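Long-range contacts in ribosomal RNA small subunit methyltransferase E (Bacillus subtilis, PDB 1VHK), which probably methylates N3 of a uridine in 16S ribosomal RNA within the assembled 30S subunit, using S-adenosyl-L-methionine as methyl donor: residues A[52-57]-A[68-73]; A[79-84]-A[193-198]. One frame throughout, in Å; residues are numbered along the deposited sequence.

Contact 1 (A[52-57]-A[68-73]); sequences EAKCEL and LVIEWT
K54 and the pair I70 and E71 meet where strands 52-57 and 68-72 form an antiparallel hairpin interrupted by a classic beta bulge. K54 N gives a fairly straight bond to E71 O (2.8 Å), while K54 O receives I70 N at 2.7 Å and, weakly, E71 N. Beyond the bulge, E56 and L68 pair through both their N-H and C=O groups. The side chain of I70 lies across that of K54: its CB is near K54 O, and with chi1 at 63° CG1 falls between the backbone N and carbonyl carbon and comes near the same oxygen. CG2 meets E56 CB at 3.9 Å, and the tip, CD1, reaches K54 CG at 4.0 Å, so a branched apolar residue covers the aliphatic stem of a lysine here.

A53, C55, V69 and W72 use the other face. A53 is small enough for its CB to sit over the six-membered ring of W72, 3.9 Å from the centroid, in a CH-pi contact, and V69 CG2 lies over the same face of the indole, toward its rim near NE1. With an alanine in place of W72, A53 CB and V69 CG2 would probably lose the flat surface they pack against, and K12 its cation-pi partner. At the hairpin's end T73 N bonds to E52 O, and T73 OG1 lies 2.9 Å from E52 OE2; the other carboxylate oxygen makes salt bridges with R5 and R77. Within the PUA domain, strand 42-46 borders 52-57 on its far side, and helix 12-16 packs on V69 and W72.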
# COMPACT_ATOMS: atom_id res chain seq x y z
N GLU A 52 6.45 4.27 22.13
CA GLU A 52 7.05 5.38 21.44
C GLU A 52 7.38 6.60 22.29
O GLU A 52 6.53 7.25 22.89
CB GLU A 52 6.10 5.86 20.30
CG GLU A 52 6.73 6.93 19.41
CD GLU A 52 5.89 7.32 18.21
OE1 GLU A 52 6.17 6.78 17.10
OE2 GLU A 52 4.99 8.18 18.34
N ALA A 53 8.62 7.10 22.13
CA ALA A 53 8.99 8.31 22.84
C ALA A 53 9.63 9.39 21.97
O ALA A 53 10.32 9.17 20.98
CB ALA A 53 9.96 7.96 23.98
N LYS A 54 9.43 10.64 22.38
CA LYS A 54 10.17 11.74 21.75
C LYS A 54 11.42 11.97 22.63
O LYS A 54 11.35 12.10 23.86
CB LYS A 54 9.37 12.99 21.60
CG LYS A 54 9.88 13.97 20.57
CD LYS A 54 8.80 14.98 20.19
CE LYS A 54 7.47 14.30 19.90
NZ LYS A 54 7.13 14.30 18.45
N CYS A 55 12.58 11.80 21.99
CA CYS A 55 13.84 11.94 22.71
C CYS A 55 14.68 13.11 22.21
O CYS A 55 14.60 13.51 21.06
CB CYS A 55 14.67 10.66 22.63
SG CYS A 55 13.78 9.15 23.07
N GLU A 56 15.50 13.60 23.13
CA GLU A 56 16.45 14.68 22.90
C GLU A 56 17.88 14.16 23.06
O GLU A 56 18.21 13.49 24.04
CB GLU A 56 16.17 15.83 23.88
CG GLU A 56 16.71 17.18 23.52
CD GLU A 56 16.01 18.37 24.13
OE1 GLU A 56 14.98 18.83 23.59
OE2 GLU A 56 16.51 18.95 25.13
N LEU A 57 18.74 14.40 22.07
CA LEU A 57 20.12 13.95 22.20
C LEU A 57 20.86 14.83 23.22
O LEU A 57 21.05 16.02 23.05
CB LEU A 57 20.84 13.89 20.88
CG LEU A 57 20.55 12.74 19.92
CD1 LEU A 57 20.09 11.48 20.64
CD2 LEU A 57 19.57 13.15 18.84
N LEU A 68 17.55 11.69 26.42
CA LEU A 68 16.63 12.11 27.46
C LEU A 68 15.21 12.02 26.88
O LEU A 68 15.04 12.54 25.78
CB LEU A 68 16.92 13.59 27.77
CG LEU A 68 15.80 14.41 28.39
CD1 LEU A 68 15.47 13.92 29.79
CD2 LEU A 68 16.14 15.88 28.37
N VAL A 69 14.31 11.29 27.50
CA VAL A 69 12.96 11.19 26.94
C VAL A 69 12.14 12.40 27.33
O VAL A 69 11.86 12.63 28.50
CB VAL A 69 12.23 9.88 27.17
CG1 VAL A 69 12.92 8.99 28.17
CG2 VAL A 69 10.76 10.07 27.54
N ILE A 70 11.73 13.19 26.34
CA ILE A 70 10.94 14.39 26.64
C ILE A 70 9.45 14.16 26.59
O ILE A 70 8.68 14.92 27.21
CB ILE A 70 11.40 15.56 25.76
CG1 ILE A 70 11.17 15.27 24.29
CG2 ILE A 70 12.89 15.81 26.04
CD1 ILE A 70 11.59 16.35 23.30
N GLU A 71 9.00 13.00 26.09
CA GLU A 71 7.58 12.74 26.02
C GLU A 71 7.23 11.33 25.62
O GLU A 71 7.83 10.80 24.69
CB GLU A 71 6.96 13.70 24.96
CG GLU A 71 5.47 13.89 25.20
CD GLU A 71 4.66 14.06 23.94
OE1 GLU A 71 3.64 13.35 23.80
OE2 GLU A 71 4.99 14.90 23.09
N TRP A 72 6.29 10.70 26.33
CA TRP A 72 5.78 9.37 25.95
C TRP A 72 4.50 9.62 25.14
O TRP A 72 3.51 10.05 25.71
CB TRP A 72 5.46 8.51 27.17
CG TRP A 72 6.72 7.98 27.81
CD1 TRP A 72 7.34 8.48 28.93
CD2 TRP A 72 7.58 6.98 27.27
NE1 TRP A 72 8.51 7.78 29.15
CE2 TRP A 72 8.68 6.87 28.16
CE3 TRP A 72 7.50 6.12 26.19
CZ2 TRP A 72 9.71 5.95 27.95
CZ3 TRP A 72 8.52 5.20 25.99
CH2 TRP A 72 9.62 5.12 26.86
N THR A 73 4.59 9.48 23.83
CA THR A 73 3.50 9.80 22.95
C THR A 73 2.22 9.02 23.14
O THR A 73 1.18 9.53 22.71
CB THR A 73 3.91 9.71 21.46
OG1 THR A 73 4.08 8.33 21.07
CG2 THR A 73 5.23 10.45 21.28

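Contact 2 (A[79-84]-A[193-198])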
# COMPACT_ATOMS: atom_id res chain seq x y z
N LEU A 79 -2.09 -2.25 13.16
CA LEU A 79 -3.40 -2.75 12.73
C LEU A 79 -4.07 -3.46 13.92
O LEU A 79 -3.38 -4.21 14.62
CB LEU A 79 -3.27 -3.79 11.63
CG LEU A 79 -3.23 -3.42 10.18
CD1 LEU A 79 -3.25 -4.69 9.32
CD2 LEU A 79 -4.33 -2.46 9.78
N PRO A 80 -5.39 -3.40 14.01
CA PRO A 80 -6.09 -4.09 15.09
C PRO A 80 -5.94 -5.59 14.98
O PRO A 80 -6.18 -6.27 15.98
CB PRO A 80 -7.54 -3.69 14.96
CG PRO A 80 -7.65 -2.86 13.75
CD PRO A 80 -6.29 -2.59 13.20
N ILE A 81 -5.63 -6.15 13.81
CA ILE A 81 -5.49 -7.60 13.74
C ILE A 81 -4.13 -7.96 13.12
O ILE A 81 -3.64 -7.17 12.32
CB ILE A 81 -6.59 -8.28 12.92
CG1 ILE A 81 -6.33 -8.14 11.43
CG2 ILE A 81 -7.97 -7.73 13.27
CD1 ILE A 81 -7.27 -8.88 10.53
N LYS A 82 -3.61 -9.12 13.48
CA LYS A 82 -2.33 -9.60 12.98
C LYS A 82 -2.41 -10.21 11.61
O LYS A 82 -2.99 -11.29 11.41
CB LYS A 82 -1.75 -10.64 13.97
CG LYS A 82 -1.46 -9.99 15.32
CD LYS A 82 -0.64 -10.88 16.23
CE LYS A 82 -0.28 -10.14 17.52
NZ LYS A 82 0.83 -10.81 18.25
N VAL A 83 -1.85 -9.51 10.59
CA VAL A 83 -1.98 -10.13 9.27
C VAL A 83 -0.65 -10.61 8.76
O VAL A 83 0.41 -10.03 8.99
CB VAL A 83 -2.91 -9.46 8.29
CG1 VAL A 83 -3.43 -8.11 8.73
CG2 VAL A 83 -2.40 -9.43 6.86
N TYR A 84 -0.67 -11.92 8.42
CA TYR A 84 0.47 -12.62 7.90
C TYR A 84 0.38 -12.79 6.38
O TYR A 84 -0.57 -13.38 5.87
CB TYR A 84 0.59 -14.01 8.51
CG TYR A 84 1.00 -14.01 9.96
CD1 TYR A 84 2.22 -14.57 10.36
CD2 TYR A 84 0.18 -13.49 10.94
CE1 TYR A 84 2.57 -14.61 11.70
CE2 TYR A 84 0.51 -13.53 12.28
CZ TYR A 84 1.71 -14.09 12.64
OH TYR A 84 2.04 -14.13 13.97
N SER A 193 -14.30 -8.54 8.43
CA SER A 193 -15.15 -7.80 9.36
C SER A 193 -15.60 -8.62 10.55
O SER A 193 -16.02 -8.05 11.58
CB SER A 193 -16.26 -7.05 8.68
OG SER A 193 -17.05 -7.87 7.84
N SER A 194 -15.40 -9.94 10.54
CA SER A 194 -15.74 -10.78 11.67
C SER A 194 -14.56 -11.12 12.57
O SER A 194 -14.71 -11.95 13.49
CB SER A 194 -16.38 -12.08 11.15
OG SER A 194 -15.37 -13.06 10.87
N LEU A 195 -13.35 -10.63 12.29
CA LEU A 195 -12.20 -10.92 13.15
C LEU A 195 -12.11 -9.91 14.28
O LEU A 195 -12.29 -8.69 14.10
CB LEU A 195 -10.89 -10.97 12.38
CG LEU A 195 -10.67 -12.11 11.39
CD1 LEU A 195 -9.45 -11.82 10.52
CD2 LEU A 195 -10.51 -13.45 12.09
N PRO A 196 -11.82 -10.38 15.47
CA PRO A 196 -11.73 -9.55 16.66
C PRO A 196 -10.36 -8.97 16.92
O PRO A 196 -9.30 -9.50 16.57
CB PRO A 196 -12.16 -10.49 17.78
CG PRO A 196 -12.43 -11.80 17.18
CD PRO A 196 -11.69 -11.81 15.84
N LYS A 197 -10.34 -7.84 17.64
CA LYS A 197 -9.06 -7.21 18.01
C LYS A 197 -8.10 -8.26 18.54
O LYS A 197 -8.47 -9.04 19.42
CB LYS A 197 -9.32 -6.16 19.07
CG LYS A 197 -8.18 -5.27 19.47
CD LYS A 197 -8.63 -3.81 19.56
CE LYS A 197 -7.70 -3.01 20.46
NZ LYS A 197 -6.38 -2.73 19.83
N GLY A 198 -6.88 -8.27 18.01
CA GLY A 198 -5.85 -9.20 18.41
C GLY A 198 -5.79 -10.50 17.67
O GLY A 198 -4.87 -11.28 17.90
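P80 and G198 join two loops at the entry to the parallel sheet of the SPOUT-family methyltransferase domain, where the chain leads into strand 82-88 and, much later, into its neighbour 200-205. G198 N points almost straight along the carbonyl of P80, with N and O 2.9 Å apart and an N-H...O angle of 177°. Proline has no N-H to give, but its carbonyl remains a good acceptor, and K197 CA approaches the same oxygen at 3.6 Å. The backbone of G198 has a positive phi (90°), where a CB would be jammed against the carbonyl oxygen of K197; glycine suits the place for that reason.

Beside this polar link lies a small apolar one. I81 and L195 cross at about a right angle, CD1 against CD1 at 3.7 Å. In I81, chi1 of 79° sets CG1 between the backbone N and carbonyl carbon, and an extended chi2 carries CD1 out to the leucine. Both residues are buried, as befits branched apolar side chains, whereas K197 is exposed.

The next shell positions these groups. K82 forms backbone bonds with S199 and L201, placing the two strands side by side, and L195 also packs on L201. Helix 239-253 backs the first segment, with T251 touching P80 and L244 touching V83, while L79 packs on R232 of the second subunit. At the exit of helix 187-193, S193 OG bonds to S189 O and S194 OG to I191 O. The carbonyl of P196 accepts a hydrogen bond from S199 OG, and I81 CG2 lies 4.0 Å from that same P196 O.

Contact 1 is complete before contact 2 opens, so the two follow one another along the chain, one in the PUA domain and the other in the methyltransferase domain. Their centres are 29 Å apart and their nearest atoms about 13 Å, with no touch between them. No sheet is shared: contact 1 belongs to the mixed sheet holding strands 52-60 and 64-72, while contact 2 lies where the chain enters two neighbouring inner strands, 82-88 and 200-205, of the parallel sheet. Strand 64-72 is followed directly by 82-88, so a short connection carries the chain from one domain to the other. Contact 1 is local, whereas contact 2 brings together segments more than a hundred residues apart.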